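Long-range contacts in extracellular invertase (Aspergillus kawachii, PDB 5XH8), which probably cleaves the beta-fructofuranosyl bond of sucrose and transfers the fructosyl unit to sugar acceptors, forming fructooligosaccharides such as 1-kestose, as a family GH32 beta-fructofuranosidase: residues Phe23-Pro28 against Arg566-Asn571; Arg29-Pro34 against Val545-Val550; Asn36-Asp41 against Asn365-Leu370; Thr430-Ser435 against Val592-Tyr597; Ser471-Gly476 against Gly583-Ser588. One frame throughout, in Å; residues are numbered along the deposited sequence.

Interaction 1: residues Phe23-Pro28 against Arg566-Asn571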
# COMPACT_ATOMS: atom_id res chain seq x y z
N PHE A 23 20.69 12.70 -35.23
CA PHE A 23 21.16 11.87 -34.11
C PHE A 23 22.57 12.24 -33.66
O PHE A 23 22.81 12.46 -32.47
CB PHE A 23 21.07 10.38 -34.47
CG PHE A 23 21.44 9.47 -33.35
CD1 PHE A 23 20.52 9.17 -32.34
CD2 PHE A 23 22.71 8.90 -33.28
CE1 PHE A 23 20.87 8.32 -31.28
CE2 PHE A 23 23.07 8.06 -32.22
CZ PHE A 23 22.13 7.77 -31.22
N GLU A 24 23.50 12.38 -34.61
CA GLU A 24 24.89 12.69 -34.27
C GLU A 24 25.21 14.16 -34.08
O GLU A 24 26.27 14.49 -33.54
CB GLU A 24 25.86 12.08 -35.30
CG GLU A 24 25.84 10.55 -35.39
CD GLU A 24 26.32 9.80 -34.11
OE1 GLU A 24 26.79 10.44 -33.14
OE2 GLU A 24 26.20 8.55 -34.05
N THR A 25 24.29 15.05 -34.46
CA THR A 25 24.59 16.47 -34.62
C THR A 25 25.24 17.08 -33.40
O THR A 25 26.31 17.72 -33.51
CB THR A 25 23.30 17.26 -34.94
OG1 THR A 25 22.70 16.69 -36.11
CG2 THR A 25 23.58 18.75 -35.20
N TRP A 26 24.59 16.87 -32.25
CA TRP A 26 24.97 17.50 -30.99
C TRP A 26 25.39 16.48 -29.91
O TRP A 26 25.60 16.84 -28.74
CB TRP A 26 23.81 18.36 -30.51
CG TRP A 26 23.60 19.62 -31.35
CD1 TRP A 26 24.57 20.48 -31.82
CD2 TRP A 26 22.34 20.17 -31.78
NE1 TRP A 26 23.98 21.52 -32.50
CE2 TRP A 26 22.62 21.35 -32.50
CE3 TRP A 26 20.99 19.78 -31.61
CZ2 TRP A 26 21.62 22.15 -33.06
CZ3 TRP A 26 19.99 20.57 -32.17
CH2 TRP A 26 20.32 21.76 -32.87
N ARG A 27 25.54 15.24 -30.32
CA ARG A 27 25.74 14.11 -29.43
C ARG A 27 27.15 14.07 -28.83
O ARG A 27 28.14 14.09 -29.56
CB ARG A 27 25.46 12.81 -30.18
CG ARG A 27 25.32 11.57 -29.30
CD ARG A 27 24.81 10.38 -30.09
NE ARG A 27 24.80 9.18 -29.25
CZ ARG A 27 23.87 8.85 -28.35
NH1 ARG A 27 22.79 9.60 -28.14
NH2 ARG A 27 24.03 7.75 -27.63
N PRO A 28 27.23 13.98 -27.51
CA PRO A 28 28.54 13.87 -26.91
C PRO A 28 29.15 12.47 -27.12
O PRO A 28 28.43 11.50 -27.41
CB PRO A 28 28.27 14.17 -25.43
CG PRO A 28 26.88 13.68 -25.21
CD PRO A 28 26.16 13.97 -26.49
N ARG A 566 24.52 24.43 -28.54
CA ARG A 566 24.10 23.70 -29.72
C ARG A 566 24.47 24.47 -31.02
O ARG A 566 23.60 24.87 -31.79
CB ARG A 566 22.60 23.35 -29.59
CG ARG A 566 22.39 22.25 -28.54
CD ARG A 566 21.03 21.51 -28.55
NE ARG A 566 20.19 22.12 -27.58
CZ ARG A 566 19.62 21.61 -26.49
NH1 ARG A 566 19.61 20.32 -26.13
NH2 ARG A 566 18.96 22.49 -25.77
N SER A 567 25.77 24.62 -31.26
CA SER A 567 26.26 25.26 -32.48
C SER A 567 26.01 24.35 -33.68
O SER A 567 26.11 23.11 -33.58
CB SER A 567 27.75 25.65 -32.37
OG SER A 567 28.60 24.52 -32.51
N TRP A 568 25.66 24.97 -34.81
CA TRP A 568 25.35 24.28 -36.06
C TRP A 568 26.54 24.07 -37.01
O TRP A 568 26.74 22.95 -37.49
CB TRP A 568 24.25 25.05 -36.80
CG TRP A 568 23.93 24.43 -38.12
CD1 TRP A 568 24.38 24.84 -39.34
CD2 TRP A 568 23.11 23.28 -38.35
NE1 TRP A 568 23.90 24.00 -40.31
CE2 TRP A 568 23.13 23.03 -39.74
CE3 TRP A 568 22.39 22.42 -37.51
CZ2 TRP A 568 22.42 21.98 -40.32
CZ3 TRP A 568 21.69 21.36 -38.09
CH2 TRP A 568 21.71 21.16 -39.47
N TYR A 569 27.26 25.15 -37.32
CA TYR A 569 28.20 25.18 -38.46
C TYR A 569 29.48 24.40 -38.14
O TYR A 569 30.02 24.50 -37.04
CB TYR A 569 28.56 26.64 -38.88
CG TYR A 569 27.45 27.36 -39.62
CD1 TYR A 569 27.21 27.11 -40.97
CD2 TYR A 569 26.64 28.30 -38.98
CE1 TYR A 569 26.19 27.76 -41.66
CE2 TYR A 569 25.61 28.96 -39.67
CZ TYR A 569 25.40 28.68 -41.01
OH TYR A 569 24.39 29.30 -41.70
N ALA A 570 29.94 23.63 -39.11
CA ALA A 570 31.14 22.81 -38.98
C ALA A 570 32.35 23.63 -38.52
O ALA A 570 33.14 23.15 -37.69
CB ALA A 570 31.44 22.10 -40.30
N ASN A 571 32.42 24.88 -39.00
CA ASN A 571 33.49 25.85 -38.71
C ASN A 571 33.41 26.54 -37.39
O ASN A 571 34.26 27.36 -37.12
CB ASN A 571 33.43 27.04 -39.69
CG ASN A 571 33.74 26.66 -41.08
OD1 ASN A 571 34.00 25.49 -41.39
ND2 ASN A 571 33.69 27.64 -41.98
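The indole of W26 carries the contact, meeting R566 with one face and S567 with its N-H edge. The polar part is a single hydrogen bond, from W26 NE1 to S567 O at 2.9 Å, with an N-H...O angle of 151°. The acceptor lies almost in the indole plane, yet the donor stands well above the carbonyl plane, so the bond does not follow a lone pair of S567 O.

The CH-pi part comes from the aliphatic stem of R566. Its CB sits 3.7 Å from the centroid of the five-membered ring of W26, 19° off the ring normal, and further out its CD reaches CE3 of W26 at 3.5 Å. With chi1 of R566 at -72°, CG keeps beside its own backbone N, and the chain runs on over the indole before bending at chi3. Apolar contact is looser at T25, whose CG2 approaches CZ3 of W568 at 4.3 Å; the same methyl stands over the opposite face of W26, toward its rim.

The indole contact thus joins two irregular loops: one leading into the first propeller strand, 37-47, the other linking strands 559-564 and 574-580 of the C-terminal beta-sandwich characteristic of GH32 enzymes.

Interaction 2: residues Arg29-Pro34 against Val545-Val550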
# COMPACT_ATOMS: atom_id res chain seq x y z
N ARG A 29 30.47 12.38 -26.99
CA ARG A 29 31.18 11.08 -27.03
C ARG A 29 31.77 10.59 -25.70
O ARG A 29 32.07 9.39 -25.58
CB ARG A 29 32.28 11.12 -28.09
CG ARG A 29 33.47 12.02 -27.77
CD ARG A 29 34.63 11.76 -28.74
NE ARG A 29 34.27 12.07 -30.14
CZ ARG A 29 34.98 12.82 -30.99
NH1 ARG A 29 36.17 13.37 -30.69
NH2 ARG A 29 34.49 13.01 -32.22
N ALA A 30 31.97 11.50 -24.75
CA ALA A 30 32.63 11.20 -23.47
C ALA A 30 31.68 11.28 -22.25
O ALA A 30 32.16 11.38 -21.11
CB ALA A 30 33.79 12.16 -23.26
N HIS A 31 30.37 11.22 -22.48
CA HIS A 31 29.36 11.35 -21.41
C HIS A 31 28.46 10.11 -21.33
O HIS A 31 28.27 9.38 -22.30
CB HIS A 31 28.49 12.59 -21.66
CG HIS A 31 29.12 13.87 -21.21
ND1 HIS A 31 30.13 14.48 -21.92
CD2 HIS A 31 28.89 14.65 -20.14
CE1 HIS A 31 30.49 15.58 -21.30
NE2 HIS A 31 29.75 15.71 -20.22
N VAL A 32 27.87 9.91 -20.15
CA VAL A 32 26.90 8.83 -19.94
C VAL A 32 25.51 9.25 -20.43
O VAL A 32 24.91 10.19 -19.91
CB VAL A 32 26.83 8.39 -18.44
CG1 VAL A 32 25.66 7.42 -18.19
CG2 VAL A 32 28.13 7.76 -18.04
N LEU A 33 25.02 8.53 -21.43
CA LEU A 33 23.67 8.68 -21.91
C LEU A 33 23.29 7.36 -22.61
O LEU A 33 24.17 6.62 -23.02
CB LEU A 33 23.56 9.91 -22.84
CG LEU A 33 24.03 9.86 -24.29
CD1 LEU A 33 23.69 11.18 -24.98
CD2 LEU A 33 25.52 9.55 -24.42
N PRO A 34 21.99 7.07 -22.75
CA PRO A 34 21.59 5.79 -23.36
C PRO A 34 21.96 5.71 -24.85
O PRO A 34 22.36 6.72 -25.45
CB PRO A 34 20.07 5.77 -23.17
CG PRO A 34 19.68 7.20 -22.97
CD PRO A 34 20.84 7.86 -22.31
N VAL A 545 35.14 21.99 -20.55
CA VAL A 545 35.07 20.73 -21.27
C VAL A 545 33.90 20.87 -22.23
O VAL A 545 32.74 21.03 -21.79
CB VAL A 545 34.83 19.51 -20.35
CG1 VAL A 545 34.90 18.21 -21.15
CG2 VAL A 545 35.82 19.51 -19.19
N VAL A 546 34.19 20.80 -23.52
CA VAL A 546 33.18 20.89 -24.55
C VAL A 546 33.11 19.53 -25.22
O VAL A 546 34.07 19.09 -25.86
CB VAL A 546 33.53 22.00 -25.57
CG1 VAL A 546 32.57 22.00 -26.76
CG2 VAL A 546 33.49 23.34 -24.87
N ASP A 547 31.97 18.87 -25.09
CA ASP A 547 31.75 17.56 -25.69
C ASP A 547 30.56 17.68 -26.64
O ASP A 547 29.40 17.34 -26.32
CB ASP A 547 31.54 16.51 -24.58
CG ASP A 547 31.52 15.11 -25.10
OD1 ASP A 547 31.64 14.89 -26.33
OD2 ASP A 547 31.37 14.21 -24.25
N ASN A 548 30.88 18.19 -27.83
CA ASN A 548 29.93 18.53 -28.88
C ASN A 548 28.98 19.66 -28.45
O ASN A 548 29.32 20.83 -28.66
CB ASN A 548 29.23 17.29 -29.44
CG ASN A 548 28.91 17.41 -30.93
OD1 ASN A 548 29.12 18.45 -31.54
ND2 ASN A 548 28.41 16.34 -31.51
N SER A 549 27.82 19.35 -27.88
CA SER A 549 26.91 20.36 -27.34
C SER A 549 26.91 20.44 -25.81
O SER A 549 26.25 21.31 -25.26
CB SER A 549 25.47 20.11 -27.80
OG SER A 549 24.94 18.90 -27.29
N VAL A 550 27.61 19.55 -25.12
CA VAL A 550 27.64 19.60 -23.67
C VAL A 550 28.81 20.44 -23.21
O VAL A 550 29.94 20.07 -23.44
CB VAL A 550 27.76 18.18 -23.06
CG1 VAL A 550 27.73 18.26 -21.55
CG2 VAL A 550 26.65 17.29 -23.58
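D547 OD2 accepts two hydrogen bonds, from the backbone N of A30 and from the imidazole of H31. The A30 N bond, 2.8 Å long to D547 OD2, arrives on the syn lone pair; H31 ND1 comes to the anti side at 2.7 Å, 22° out of the carboxylate plane. That acceptor lies nearly in the imidazole plane, 5° out of it, and the N-H...O angle is 158°. Judged by these two departures from planarity, the hydrogen bond is better aligned with the ring than with the acid.

The second oxygen is used as well: the backbone N of R29 donates to D547 OD1 at 2.8 Å, on its syn side. Three donors from consecutive residues therefore fix the rotation of this buried carboxylate. They would be expected to stabilise its negative charge. The first torsion of D547 swings CG away from its own backbone N and out to the 29-34 loop.

H31 is held from another direction too, its NE2 hydrogen-bonding to E552. V550 adds the apolar part: its CB stands over one imidazole face, offset toward the rim, and its CG1 is 3.5 Å from H31 NE2. The guanidinium of R29 turns away to G595 O.

D547 and V550 are the ends of a type II' beta turn that connects strands 534-547 and 550-555 of the C-terminal sheet. The loop 29-34 passes between this hairpin and strand 366-385 of the propeller, where H31 packs on T369 and L372, while V32 lies against F58 of strand 54-60.

Interaction 3: residues Asn36-Asp41 against Asn365-Leu370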
# COMPACT_ATOMS: atom_id res chain seq x y z
N ASN A 36 20.03 5.56 -27.30
CA ASN A 36 19.17 6.58 -27.92
C ASN A 36 18.08 6.94 -26.95
O ASN A 36 18.04 6.39 -25.85
CB ASN A 36 18.55 6.01 -29.19
CG ASN A 36 17.85 4.68 -28.94
OD1 ASN A 36 17.05 4.52 -28.01
ND2 ASN A 36 18.19 3.70 -29.74
N GLY A 37 17.18 7.85 -27.35
CA GLY A 37 16.04 8.20 -26.53
C GLY A 37 16.41 9.06 -25.32
O GLY A 37 17.45 9.72 -25.28
N GLN A 38 15.54 9.05 -24.33
CA GLN A 38 15.57 10.06 -23.26
C GLN A 38 16.21 9.47 -22.01
O GLN A 38 16.00 8.28 -21.68
CB GLN A 38 14.13 10.53 -22.96
CG GLN A 38 14.01 11.73 -22.02
CD GLN A 38 13.83 11.35 -20.57
OE1 GLN A 38 13.99 10.18 -20.16
NE2 GLN A 38 13.47 12.33 -19.77
N ILE A 39 16.95 10.32 -21.32
CA ILE A 39 17.49 10.03 -20.03
C ILE A 39 16.92 11.00 -19.03
O ILE A 39 16.83 12.23 -19.28
CB ILE A 39 19.05 10.01 -20.03
CG1 ILE A 39 19.56 9.50 -18.66
CG2 ILE A 39 19.65 11.38 -20.39
CD1 ILE A 39 21.05 9.26 -18.57
N GLY A 40 16.53 10.43 -17.87
CA GLY A 40 16.05 11.19 -16.73
C GLY A 40 17.04 11.08 -15.57
O GLY A 40 18.22 10.91 -15.79
N ASP A 41 16.51 11.15 -14.35
CA ASP A 41 17.33 11.16 -13.12
C ASP A 41 18.29 9.98 -13.11
O ASP A 41 17.84 8.84 -13.35
CB ASP A 41 16.47 10.99 -11.86
CG ASP A 41 15.43 12.07 -11.66
OD1 ASP A 41 15.12 12.81 -12.61
OD2 ASP A 41 14.89 12.15 -10.52
N ASN A 365 16.32 12.22 -31.85
CA ASN A 365 16.11 10.86 -31.38
C ASN A 365 16.90 10.51 -30.10
O ASN A 365 17.15 9.34 -29.83
CB ASN A 365 16.39 9.82 -32.48
CG ASN A 365 15.81 8.45 -32.15
OD1 ASN A 365 14.79 8.34 -31.50
ND2 ASN A 365 16.49 7.40 -32.55
N TRP A 366 17.28 11.54 -29.33
CA TRP A 366 17.74 11.37 -27.96
C TRP A 366 17.53 12.70 -27.25
O TRP A 366 17.37 13.75 -27.89
CB TRP A 366 19.21 10.95 -27.85
CG TRP A 366 20.21 11.93 -28.47
CD1 TRP A 366 20.62 11.95 -29.78
CD2 TRP A 366 20.89 13.01 -27.82
NE1 TRP A 366 21.52 12.98 -29.98
CE2 TRP A 366 21.69 13.66 -28.80
CE3 TRP A 366 20.92 13.50 -26.51
CZ2 TRP A 366 22.49 14.76 -28.52
CZ3 TRP A 366 21.75 14.59 -26.21
CH2 TRP A 366 22.51 15.22 -27.23
N THR A 367 17.51 12.64 -25.93
CA THR A 367 17.19 13.78 -25.08
C THR A 367 17.89 13.60 -23.75
O THR A 367 17.66 12.61 -23.05
CB THR A 367 15.68 13.89 -24.81
OG1 THR A 367 14.95 13.90 -26.03
CG2 THR A 367 15.36 15.15 -24.02
N GLY A 368 18.73 14.58 -23.39
CA GLY A 368 19.43 14.59 -22.14
C GLY A 368 20.77 13.84 -22.09
O GLY A 368 21.10 13.00 -22.95
N THR A 369 21.51 14.13 -21.03
CA THR A 369 22.72 13.41 -20.71
C THR A 369 22.95 13.50 -19.22
O THR A 369 22.34 14.35 -18.56
CB THR A 369 23.93 14.01 -21.46
OG1 THR A 369 25.08 13.19 -21.27
CG2 THR A 369 24.24 15.42 -20.98
N LEU A 370 23.80 12.61 -18.69
CA LEU A 370 24.41 12.85 -17.40
C LEU A 370 25.66 13.67 -17.64
O LEU A 370 26.28 13.58 -18.71
CB LEU A 370 24.79 11.54 -16.70
CG LEU A 370 23.68 10.53 -16.44
CD1 LEU A 370 24.15 9.44 -15.47
CD2 LEU A 370 22.43 11.21 -15.91
O HOH W 1 20.00 10.64 -24.04
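G37 and W366 come unusually close for paired strands, their CA atoms only 3.9 Å apart. G37 has positive phi (74°), which favours glycine. Its carbonyl is used twice across the strands: T367 N donates to G37 O at 3.0 Å, from well above the carbonyl plane, and W366 CA makes a CA-H...O contact with the same oxygen at 3.2 Å. A water lies within hydrogen-bonding distance of both G37 O and G368 O, between the two strands.

The parallel register is set by two further bonds. G37 N donates to N365 O at 2.9 Å, and I39 N donates to T367 O at 3.0 Å. Q38 and T367 share one side of the sheet, where Q38 CG packs on T367 CB at 3.9 Å.

Further on, I39 and L370 cross at about a right angle. I39 has CG1 anti to its backbone N (chi1 -172°), and its CD1 reaches L370 CD2 at 3.6 Å. I39 O is hydrogen-bonded to W347 NE1, and Q38 O to H60 ND1.

A parallel pair between strand 37-47, early in the chain, and strand 366-385, more than 300 residues later, is consistent with the closure of the GH32 five-bladed beta-propeller.

Interaction 4: residues Thr430-Ser435 against Val592-Tyr597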
# COMPACT_ATOMS: atom_id res chain seq x y z
N THR A 430 45.24 15.15 -28.32
CA THR A 430 46.47 15.83 -28.67
C THR A 430 46.43 17.25 -28.13
O THR A 430 45.42 17.97 -28.27
CB THR A 430 46.72 15.75 -30.18
OG1 THR A 430 45.61 16.32 -30.88
CG2 THR A 430 46.93 14.26 -30.60
N SER A 431 47.52 17.62 -27.49
CA SER A 431 47.59 18.80 -26.66
C SER A 431 48.41 19.89 -27.33
O SER A 431 49.47 19.60 -27.87
CB SER A 431 48.24 18.40 -25.35
OG SER A 431 47.92 19.35 -24.36
N PHE A 432 47.94 21.13 -27.28
CA PHE A 432 48.78 22.28 -27.65
C PHE A 432 48.51 23.42 -26.68
O PHE A 432 47.52 23.40 -25.94
CB PHE A 432 48.56 22.71 -29.12
CG PHE A 432 47.16 23.18 -29.43
CD1 PHE A 432 46.81 24.52 -29.26
CD2 PHE A 432 46.20 22.29 -29.90
CE1 PHE A 432 45.54 24.96 -29.54
CE2 PHE A 432 44.91 22.73 -30.18
CZ PHE A 432 44.58 24.06 -30.01
N THR A 433 49.41 24.41 -26.69
CA THR A 433 49.32 25.55 -25.79
C THR A 433 49.26 26.85 -26.57
O THR A 433 49.79 26.94 -27.66
CB THR A 433 50.50 25.61 -24.79
OG1 THR A 433 51.73 25.68 -25.53
CG2 THR A 433 50.54 24.36 -23.86
N GLU A 434 48.57 27.83 -26.01
CA GLU A 434 48.48 29.17 -26.53
C GLU A 434 49.17 30.06 -25.51
O GLU A 434 48.98 29.89 -24.30
CB GLU A 434 47.01 29.56 -26.68
CG GLU A 434 46.74 31.00 -27.06
CD GLU A 434 47.07 31.35 -28.50
OE1 GLU A 434 47.13 30.47 -29.38
OE2 GLU A 434 47.23 32.55 -28.76
N SER A 435 49.97 31.02 -25.98
CA SER A 435 50.80 31.85 -25.10
C SER A 435 50.00 32.72 -24.18
O SER A 435 49.00 33.31 -24.59
CB SER A 435 51.73 32.77 -25.91
OG SER A 435 52.72 32.00 -26.56
N VAL A 592 45.01 23.43 -24.55
CA VAL A 592 43.87 22.91 -25.28
C VAL A 592 44.21 21.47 -25.59
O VAL A 592 45.26 21.20 -26.18
CB VAL A 592 43.58 23.67 -26.60
CG1 VAL A 592 42.44 22.99 -27.37
CG2 VAL A 592 43.27 25.14 -26.34
N SER A 593 43.33 20.56 -25.18
CA SER A 593 43.46 19.15 -25.50
C SER A 593 42.24 18.77 -26.32
O SER A 593 41.09 19.03 -25.90
CB SER A 593 43.59 18.33 -24.21
OG SER A 593 43.54 16.95 -24.51
N GLU A 594 42.48 18.16 -27.47
CA GLU A 594 41.46 17.98 -28.49
C GLU A 594 41.13 16.51 -28.72
O GLU A 594 42.02 15.69 -28.73
CB GLU A 594 41.95 18.60 -29.81
CG GLU A 594 40.86 18.81 -30.84
CD GLU A 594 41.39 19.43 -32.13
OE1 GLU A 594 42.40 20.18 -32.10
OE2 GLU A 594 40.77 19.16 -33.19
N GLY A 595 39.86 16.20 -28.92
CA GLY A 595 39.44 14.83 -29.22
C GLY A 595 38.67 14.12 -28.11
O GLY A 595 37.80 13.30 -28.41
N LEU A 596 39.00 14.41 -26.86
CA LEU A 596 38.44 13.70 -25.68
C LEU A 596 38.63 12.20 -25.88
O LEU A 596 39.72 11.78 -26.26
CB LEU A 596 36.98 14.09 -25.45
CG LEU A 596 36.66 15.58 -25.41
CD1 LEU A 596 35.19 15.79 -25.11
CD2 LEU A 596 37.54 16.34 -24.41
N TYR A 597 37.61 11.38 -25.64
CA TYR A 597 37.72 9.94 -25.88
C TYR A 597 36.32 9.38 -26.02
O TYR A 597 35.35 10.08 -25.75
CB TYR A 597 38.46 9.25 -24.71
CG TYR A 597 37.64 9.23 -23.41
CD1 TYR A 597 37.50 10.38 -22.62
CD2 TYR A 597 37.00 8.07 -22.99
CE1 TYR A 597 36.73 10.37 -21.45
CE2 TYR A 597 36.23 8.05 -21.82
CZ TYR A 597 36.10 9.20 -21.05
OH TYR A 597 35.35 9.18 -19.89
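F432 and V592 face each other across two neighbouring antiparallel strands, joined first by backbone hydrogen bonds. F432 N donates to V592 O at 2.9 Å and V592 N returns to F432 O, also at 2.9 Å. The next hydrogen-bonded pair is longer: E594 N to T430 O measures 3.1 Å, and T430 N to E594 O 3.3 Å. S431 and S593 form the non-hydrogen-bonded pair between them. Here CA-H...O contacts fill in, from S431 CA to V592 O at 3.4 Å and from S593 CA to T430 O. The two strand segments approach to 4.8 Å and run 156° apart.

Apolar packing lies on the side of the sheet bearing T430, F432, V592 and E594. F432 has its CG between the backbone N and the carbonyl carbon (chi1 63°), which leans the ring over the neighbouring strand. V592 and F432 then lie side by side, pointing the same way. The CH-pi contact runs from V592 CB to the ring centroid of F432 at 3.9 Å, 23° off the normal, while V592 CG1 approaches F432 CZ at 3.6 Å.

Among the polar side chains, E594 finds its partner outside the pair. Its carboxylate comes near the ring edge of F432, but its OE2 is hydrogen-bonded to S452.

In chemical terms, the backbone fixes the register and one ring-on-valine contact supplies the buried apolar part, whereas charge plays little part between the segments: the acid of E594 finds its hydrogen-bonding partner in the adjoining loop.

Interaction 5: residues Ser471-Gly476 against Gly583-Ser588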
# COMPACT_ATOMS: atom_id res chain seq x y z
N SER A 471 34.36 46.03 -9.76
CA SER A 471 34.38 46.81 -11.01
C SER A 471 33.53 46.17 -12.09
O SER A 471 32.96 45.08 -11.90
CB SER A 471 35.81 46.91 -11.54
OG SER A 471 36.15 45.75 -12.30
N GLY A 472 33.49 46.83 -13.25
CA GLY A 472 32.76 46.34 -14.42
C GLY A 472 33.55 45.42 -15.34
O GLY A 472 33.16 45.22 -16.49
N LEU A 473 34.66 44.85 -14.85
CA LEU A 473 35.45 43.86 -15.58
C LEU A 473 34.63 42.61 -15.99
O LEU A 473 33.81 42.11 -15.21
CB LEU A 473 36.67 43.41 -14.74
CG LEU A 473 37.59 42.34 -15.37
CD1 LEU A 473 39.06 42.60 -15.05
CD2 LEU A 473 37.23 40.91 -14.95
N LYS A 474 34.89 42.17 -17.23
CA LYS A 474 34.42 40.91 -17.78
C LYS A 474 35.56 40.33 -18.59
O LYS A 474 35.97 40.95 -19.58
CB LYS A 474 33.22 41.11 -18.70
CG LYS A 474 31.99 41.61 -17.99
CD LYS A 474 30.92 42.04 -18.95
CE LYS A 474 30.00 43.02 -18.26
NZ LYS A 474 28.72 43.12 -18.98
N SER A 475 36.07 39.17 -18.18
CA SER A 475 37.13 38.49 -18.92
C SER A 475 36.91 36.97 -18.99
O SER A 475 36.46 36.35 -18.02
CB SER A 475 38.50 38.81 -18.29
OG SER A 475 38.57 40.16 -17.82
N GLY A 476 37.25 36.38 -20.13
CA GLY A 476 37.21 34.95 -20.30
C GLY A 476 37.60 34.52 -21.69
O GLY A 476 38.62 34.97 -22.22
N GLY A 583 39.70 47.61 -16.87
CA GLY A 583 40.86 47.16 -16.14
C GLY A 583 41.68 46.22 -16.99
O GLY A 583 41.58 46.24 -18.22
N GLY A 584 42.47 45.39 -16.32
CA GLY A 584 43.36 44.45 -16.97
C GLY A 584 43.18 43.03 -16.47
O GLY A 584 42.63 42.80 -15.39
N VAL A 585 43.65 42.08 -17.29
CA VAL A 585 43.63 40.65 -16.98
C VAL A 585 44.90 40.04 -17.49
O VAL A 585 45.29 40.34 -18.61
CB VAL A 585 42.57 39.87 -17.80
CG1 VAL A 585 42.13 38.62 -17.05
CG2 VAL A 585 41.43 40.75 -18.22
N ALA A 586 45.48 39.12 -16.74
CA ALA A 586 46.59 38.34 -17.23
C ALA A 586 46.16 36.89 -17.36
O ALA A 586 45.78 36.25 -16.37
CB ALA A 586 47.79 38.47 -16.31
N PHE A 587 46.23 36.38 -18.59
CA PHE A 587 45.97 34.99 -18.91
C PHE A 587 47.26 34.23 -18.86
O PHE A 587 48.21 34.61 -19.52
CB PHE A 587 45.40 34.86 -20.34
CG PHE A 587 44.04 35.44 -20.51
CD1 PHE A 587 43.87 36.79 -20.78
CD2 PHE A 587 42.90 34.63 -20.39
CE1 PHE A 587 42.61 37.34 -20.95
CE2 PHE A 587 41.63 35.17 -20.54
CZ PHE A 587 41.49 36.52 -20.83
N SER A 588 47.30 33.13 -18.13
CA SER A 588 48.43 32.22 -18.26
C SER A 588 48.44 31.59 -19.64
O SER A 588 47.50 31.76 -20.44
CB SER A 588 48.30 31.07 -17.27
OG SER A 588 47.31 30.16 -17.76
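G584 meets L473 first: CD1 of L473 lies 3.6 Å from the carbonyl O of G584. The leucine holds CG anti to its backbone N (chi1 179°), and its CB points toward the 583-588 segment. Its own backbone N is fixed by an ST turn, donating to S471 OG at 3.1 Å.

V585, next in sequence, turns its CB toward the other segment and faces S475. CG2 of V585 packs against S475 CB at 3.5 Å and more loosely against L473 CD1 at 4.4 Å. The hydroxyl of S475 has its hydrogen-bonding partner in H579 of strand 574-580.

F587 ends the contact. Its CE2 and CZ both lie 3.5 Å from G476 O, with the carbonyl approaching the ring obliquely. F577 and F477 also pack edge-to-face with this ring.

No hydrogen bond crosses between the segments. L473 CA and G583 CA are 6.4 Å apart, and G476 CA and F587 CA 8.9 Å; the end-to-end directions of the touching parts differ by 17°, which fits side-chain packing between layers. Strand 474-481 belongs to one antiparallel sheet and strand 585-594 to another, so L473, S475, V585 and F587 help fill the interior of the C-terminal beta-sandwich of GH32 proteins.

Overall arrangement
Interactions 1, 2 and 3 touch one another: R27 and P34 join the first two, F23 bonds to W366 of the third, and V32 meets L370. Interactions 1 and 2 tie the chain's N-terminal loop to the C-terminal domain, the first through an indole, the second through a buried carboxylate, while interaction 3 pairs the strand that follows the loop within the propeller. Interactions 4 and 5 share strand 585-594 of the C-terminal domain. Interaction 4 is an in-sheet pairing and only partly buried, whereas interaction 5 is buried and rests on side chains between sheets. R29 links interactions 2 and 4 at G595, while interaction 5 stands apart, its centre about 37 Å from that of interaction 3.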